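Local coordinates for putative sugar ABC transport system, substrate-binding protein (Bordetella parapertussis, PDB 5IX8) that probably binds a carbohydrate in the periplasm as the solute-binding component of a sugar ABC transporter, at residues G151-W154 / P155-Y159; N237-M240 / I241-R245. All coordinates share one frame; numbering follows the deposited sequence.

Contact 1: G151-W154 / P155-Y159; sequences GLEW and PRLRY. With SO4 (sulfate ion), chain C.
E153 and R156 reach each other because both send CG anti to the backbone N (chi1 -169° in each) and then bend, the glutamate at chi2 and the arginine at chi3. The guanidinium takes the carboxylate end-on, R156 NH1 to E153 OE1 at 2.9 Å and R156 NH2 to E153 OE2 at 3.0 Å. Both oxygens lie close to the guanidinium plane but are met from above the carboxylate, the two planes standing 73° apart. S283 OG hydrogen-bonds E153 OE2, and E160 forms a salt bridge with R156 NE. A sulfate, probably from the crystallisation liquor, accepts hydrogen bonds from R156 NH1 at O1 (2.8 Å), G151 N at O4 and E153 N at O2. E153 is the N-cap residue, and its carbonyl O receives L157 N at 3.0 Å, the first turn's bond. P155 CD sits over one face of the five-membered ring of W154, 3.5 Å from the centroid, a CH-pi contact. R158 runs beside the indole, and the ring's CE3 edge points at the face of its guanidinium, while D122 and E252 form salt bridges with its NH2. The turn thus begins helix 154-168 after strand 142-145, with W154, L157 and R158 packed against helix 122-135.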
loop_
_atom_site.group_PDB
_atom_site.type_symbol
_atom_site.label_atom_id
_atom_site.label_comp_id
_atom_site.label_asym_id
_atom_site.label_seq_id
_atom_site.Cartn_x
_atom_site.Cartn_y
_atom_site.Cartn_z
ATOM N N GLY A 151 -6.578 7.588 -11.299
ATOM C CA GLY A 151 -5.965 8.776 -10.740
ATOM C C GLY A 151 -5.022 8.527 -9.586
ATOM O O GLY A 151 -4.578 9.489 -8.947
ATOM N N LEU A 152 -4.693 7.276 -9.300
ATOM C CA LEU A 152 -3.840 6.965 -8.164
ATOM C C LEU A 152 -2.486 6.408 -8.559
ATOM O O LEU A 152 -1.620 6.263 -7.676
ATOM C CB LEU A 152 -4.542 5.962 -7.230
ATOM C CG LEU A 152 -5.912 6.437 -6.707
ATOM C CD1 LEU A 152 -6.457 5.318 -5.774
ATOM C CD2 LEU A 152 -5.838 7.789 -6.022
ATOM N N GLU A 153 -2.305 6.038 -9.837
ATOM C CA GLU A 153 -1.062 5.474 -10.388
ATOM C C GLU A 153 -0.835 4.029 -9.944
ATOM O O GLU A 153 -0.740 3.130 -10.787
ATOM C CB GLU A 153 0.155 6.347 -10.013
ATOM C CG GLU A 153 1.461 6.012 -10.753
ATOM C CD GLU A 153 1.466 6.465 -12.214
ATOM O OE1 GLU A 153 0.472 7.060 -12.679
ATOM O OE2 GLU A 153 2.484 6.225 -12.918
ATOM N N TRP A 154 -0.752 3.782 -8.628
ATOM C CA TRP A 154 -0.352 2.444 -8.204
ATOM C C TRP A 154 -1.370 1.353 -8.547
ATOM O O TRP A 154 -0.941 0.228 -8.810
ATOM C CB TRP A 154 0.008 2.425 -6.697
ATOM C CG TRP A 154 -1.039 2.956 -5.745
ATOM C CD1 TRP A 154 -1.216 4.260 -5.363
ATOM C CD2 TRP A 154 -2.062 2.199 -5.090
ATOM N NE1 TRP A 154 -2.295 4.363 -4.499
ATOM C CE2 TRP A 154 -2.840 3.117 -4.327
ATOM C CE3 TRP A 154 -2.429 0.853 -5.110
ATOM C CZ2 TRP A 154 -3.913 2.715 -3.548
ATOM C CZ3 TRP A 154 -3.515 0.451 -4.340
ATOM C CH2 TRP A 154 -4.243 1.380 -3.574
ATOM N N PRO A 155 -2.686 1.603 -8.587
ATOM C CA PRO A 155 -3.583 0.526 -9.043
ATOM C C PRO A 155 -3.312 0.170 -10.486
ATOM O O PRO A 155 -3.381 -1.002 -10.861
ATOM C CB PRO A 155 -5.000 1.126 -8.856
ATOM C CG PRO A 155 -4.808 2.147 -7.699
ATOM C CD PRO A 155 -3.464 2.761 -8.113
ATOM N N ARG A 156 -3.001 1.169 -11.314
ATOM C CA ARG A 156 -2.662 0.872 -12.702
ATOM C C ARG A 156 -1.375 0.053 -12.788
ATOM O O ARG A 156 -1.284 -0.889 -13.595
ATOM C CB ARG A 156 -2.542 2.172 -13.510
ATOM C CG ARG A 156 -2.451 1.880 -15.012
ATOM C CD ARG A 156 -2.048 3.083 -15.851
ATOM N NE ARG A 156 -0.627 3.324 -15.752
ATOM C CZ ARG A 156 -0.071 4.297 -15.022
ATOM N NH1 ARG A 156 -0.825 5.225 -14.434
ATOM N NH2 ARG A 156 1.257 4.392 -14.951
ATOM N N LEU A 157 -0.368 0.393 -11.965
ATOM C CA LEU A 157 0.873 -0.371 -11.974
ATOM C C LEU A 157 0.622 -1.824 -11.586
ATOM O O LEU A 157 1.146 -2.749 -12.228
ATOM C CB LEU A 157 1.915 0.257 -11.032
ATOM C CG LEU A 157 2.349 1.689 -11.399
ATOM C CD1 LEU A 157 3.257 2.243 -10.322
ATOM C CD2 LEU A 157 3.066 1.752 -12.748
ATOM N N ARG A 158 -0.191 -2.046 -10.551
ATOM C CA ARG A 158 -0.516 -3.419 -10.159
ATOM C C ARG A 158 -1.226 -4.157 -11.274
ATOM O O ARG A 158 -0.929 -5.333 -11.540
ATOM C CB ARG A 158 -1.379 -3.424 -8.913
ATOM C CG ARG A 158 -0.596 -2.879 -7.717
ATOM C CD ARG A 158 -1.413 -2.855 -6.422
ATOM N NE ARG A 158 -0.599 -2.225 -5.393
ATOM C CZ ARG A 158 -0.839 -2.256 -4.087
ATOM N NH1 ARG A 158 -1.868 -2.951 -3.593
ATOM N NH2 ARG A 158 -0.013 -1.605 -3.269
ATOM N N TYR A 159 -2.191 -3.492 -11.917
ATOM C CA TYR A 159 -2.879 -4.095 -13.052
ATOM C C TYR A 159 -1.907 -4.441 -14.175
ATOM O O TYR A 159 -1.957 -5.537 -14.741
ATOM C CB TYR A 159 -3.961 -3.140 -13.546
ATOM C CG TYR A 159 -4.535 -3.513 -14.876
ATOM C CD1 TYR A 159 -5.213 -4.711 -15.061
ATOM C CD2 TYR A 159 -4.400 -2.643 -15.968
ATOM C CE1 TYR A 159 -5.736 -5.035 -16.302
ATOM C CE2 TYR A 159 -4.948 -2.959 -17.208
ATOM C CZ TYR A 159 -5.617 -4.160 -17.360
ATOM O OH TYR A 159 -6.141 -4.468 -18.602
HETATM S S SO4 C . -4.331 6.063 -13.516
HETATM O O1 SO4 C . -3.489 6.006 -14.699
HETATM O O2 SO4 C . -3.627 6.574 -12.349
HETATM O O3 SO4 C . -4.883 4.734 -13.195
HETATM O O4 SO4 C . -5.477 6.926 -13.823
#

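Contact 2: N237-M240 / I241-R245; sequences NEAM and IREGR. With SO4 (sulfate ion), chain D.
E238 and R242, one helical turn apart, lie side by side and point the same way, yet their charges do not meet: E238 OE1 and R242 NH2 stay 4.2 Å apart. A water bridges them instead, giving a hydrogen bond to E238 OE1 at 2.7 Å and accepting one from R242 NH1 at 3.1 Å. It lies in the guanidinium plane, at the edge. The stronger partners are elsewhere: D302 forms a salt bridge with R242 NH2 and Y311 holds E238 OE2, which may help keep the pair apart. At the other end, R245 turns the edge of its guanidinium to a sulfate, its chain bent at chi2 (65°) and chi3 (74°). NE reaches sulfate O2 at 2.8 Å in a nearly straight bond (171°), and NH2 reaches O3 at 2.8 Å. R220 NE also binds this ion, probably from the crystallisation liquor, while R245 NH1 is held by the carbonyls of R224 and V226. Helical i to i+4 bonds carry these side chains, among them E243 N to A239 O at 2.8 Å. I241 and selenomethionine M240 both rest on L246. The helix ends in a Schellman motif: G244 takes positive phi, G244 N bonds to I241 O at 3.1 Å, and R245 N returns to M240 O in a weak bond of 2.9 Å. This is the helix C-terminus of a beta-alpha-beta unit, strand 227-231, helix 235-242, strand 246-250.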
loop_
_atom_site.group_PDB
_atom_site.type_symbol
_atom_site.label_atom_id
_atom_site.label_comp_id
_atom_site.label_asym_id
_atom_site.label_seq_id
_atom_site.Cartn_x
_atom_site.Cartn_y
_atom_site.Cartn_z
ATOM N N ASN A 237 -8.619 -12.720 6.336
ATOM C CA ASN A 237 -8.107 -13.339 5.115
ATOM C C ASN A 237 -7.495 -14.706 5.381
ATOM O O ASN A 237 -7.416 -15.541 4.471
ATOM C CB ASN A 237 -7.020 -12.483 4.484
ATOM C CG ASN A 237 -7.530 -11.160 3.930
ATOM O OD1 ASN A 237 -6.753 -10.226 3.808
ATOM N ND2 ASN A 237 -8.816 -11.078 3.582
ATOM N N GLU A 238 -7.000 -14.931 6.599
ATOM C CA GLU A 238 -6.308 -16.185 6.896
ATOM C C GLU A 238 -7.223 -17.376 6.676
ATOM O O GLU A 238 -6.855 -18.323 5.985
ATOM C CB GLU A 238 -5.768 -16.157 8.327
ATOM C CG GLU A 238 -4.739 -15.022 8.543
ATOM C CD GLU A 238 -4.391 -14.792 10.019
ATOM O OE1 GLU A 238 -4.625 -15.722 10.824
ATOM O OE2 GLU A 238 -3.887 -13.692 10.380
ATOM N N ALA A 239 -8.443 -17.321 7.225
ATOM C CA ALA A 239 -9.387 -18.424 7.038
ATOM C C ALA A 239 -9.805 -18.549 5.571
ATOM O O ALA A 239 -9.977 -19.660 5.058
ATOM C CB ALA A 239 -10.610 -18.223 7.946
HETATM N N MSE A 240 -9.944 -17.426 4.873
HETATM C CA MSE A 240 -10.336 -17.433 3.473
HETATM C C MSE A 240 -9.280 -18.096 2.598
HETATM O O MSE A 240 -9.622 -18.750 1.615
HETATM C CB MSE A 240 -10.589 -15.995 2.977
HETATM C CG MSE A 240 -11.706 -15.263 3.713
HETATM SE SE MSE A 240 -11.978 -13.442 2.981
HETATM C CE MSE A 240 -13.600 -12.925 3.934
ATOM N N ILE A 241 -7.998 -17.897 2.936
ATOM C CA ILE A 241 -6.927 -18.611 2.242
ATOM C C ILE A 241 -7.016 -20.109 2.519
ATOM O O ILE A 241 -6.950 -20.940 1.601
ATOM C CB ILE A 241 -5.560 -18.046 2.656
ATOM C CG1 ILE A 241 -5.388 -16.622 2.136
ATOM C CG2 ILE A 241 -4.441 -18.930 2.157
ATOM C CD1 ILE A 241 -4.066 -15.988 2.581
ATOM N N ARG A 242 -7.176 -20.484 3.791
ATOM C CA ARG A 242 -7.235 -21.905 4.118
ATOM C C ARG A 242 -8.432 -22.583 3.466
ATOM O O ARG A 242 -8.348 -23.747 3.057
ATOM C CB ARG A 242 -7.287 -22.089 5.629
ATOM C CG ARG A 242 -6.014 -21.721 6.358
ATOM C CD ARG A 242 -6.015 -22.218 7.809
ATOM N NE ARG A 242 -4.995 -21.491 8.557
ATOM C CZ ARG A 242 -5.253 -20.389 9.246
ATOM N NH1 ARG A 242 -6.503 -19.936 9.316
ATOM N NH2 ARG A 242 -4.276 -19.753 9.879
ATOM N N GLU A 243 -9.563 -21.891 3.403
ATOM C CA GLU A 243 -10.794 -22.428 2.828
ATOM C C GLU A 243 -10.800 -22.402 1.308
ATOM O O GLU A 243 -11.767 -22.888 0.700
ATOM C CB GLU A 243 -11.997 -21.646 3.361
ATOM C CG GLU A 243 -12.310 -21.929 4.811
ATOM C CD GLU A 243 -13.058 -20.803 5.517
ATOM O OE1 GLU A 243 -13.587 -19.881 4.837
ATOM O OE2 GLU A 243 -13.105 -20.847 6.771
ATOM N N GLY A 244 -9.764 -21.828 0.689
ATOM C CA GLY A 244 -9.608 -21.812 -0.747
ATOM C C GLY A 244 -10.255 -20.651 -1.465
ATOM O O GLY A 244 -10.187 -20.593 -2.696
ATOM N N ARG A 245 -10.888 -19.728 -0.751
ATOM C CA ARG A 245 -11.595 -18.640 -1.428
ATOM C C ARG A 245 -10.639 -17.558 -1.933
ATOM O O ARG A 245 -10.859 -16.984 -3.011
ATOM C CB ARG A 245 -12.630 -18.040 -0.487
ATOM C CG ARG A 245 -13.293 -16.801 -1.031
ATOM C CD ARG A 245 -14.144 -17.083 -2.280
ATOM N NE ARG A 245 -15.403 -17.767 -1.946
ATOM C CZ ARG A 245 -16.295 -18.175 -2.847
ATOM N NH1 ARG A 245 -16.063 -18.005 -4.149
ATOM N NH2 ARG A 245 -17.413 -18.767 -2.448
HETATM S S SO4 D . -16.599 -19.453 1.113
HETATM O O1 SO4 D . -15.425 -20.253 1.409
HETATM O O2 SO4 D . -16.186 -18.097 0.735
HETATM O O3 SO4 D . -17.339 -20.063 0.011
HETATM O O4 SO4 D . -17.427 -19.420 2.312
HETATM O O HOH W 1 -6.290 -17.682 11.473
#

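The two contacts mark opposite ends of different helices in the lobe built on the mixed sheet: contact 1 starts helix 154-168, contact 2 finishes helix 235-242. Their centres are 26 Å apart and their nearest atoms about 11 Å, so they do not touch. Contact 1 is the deeper, 11 Å from the chain centre against 21 Å, and none of its touching residues is exposed. There the side chains meet through a direct salt bridge and an indole packed by proline and arginine. Contact 2 has no direct ion pair between its segments; a water bridges its charges, and its helix is closed by a Schellman motif. Each holds a sulfate, by backbone N-H groups plus arginine in contact 1 and by arginine side chains in contact 2.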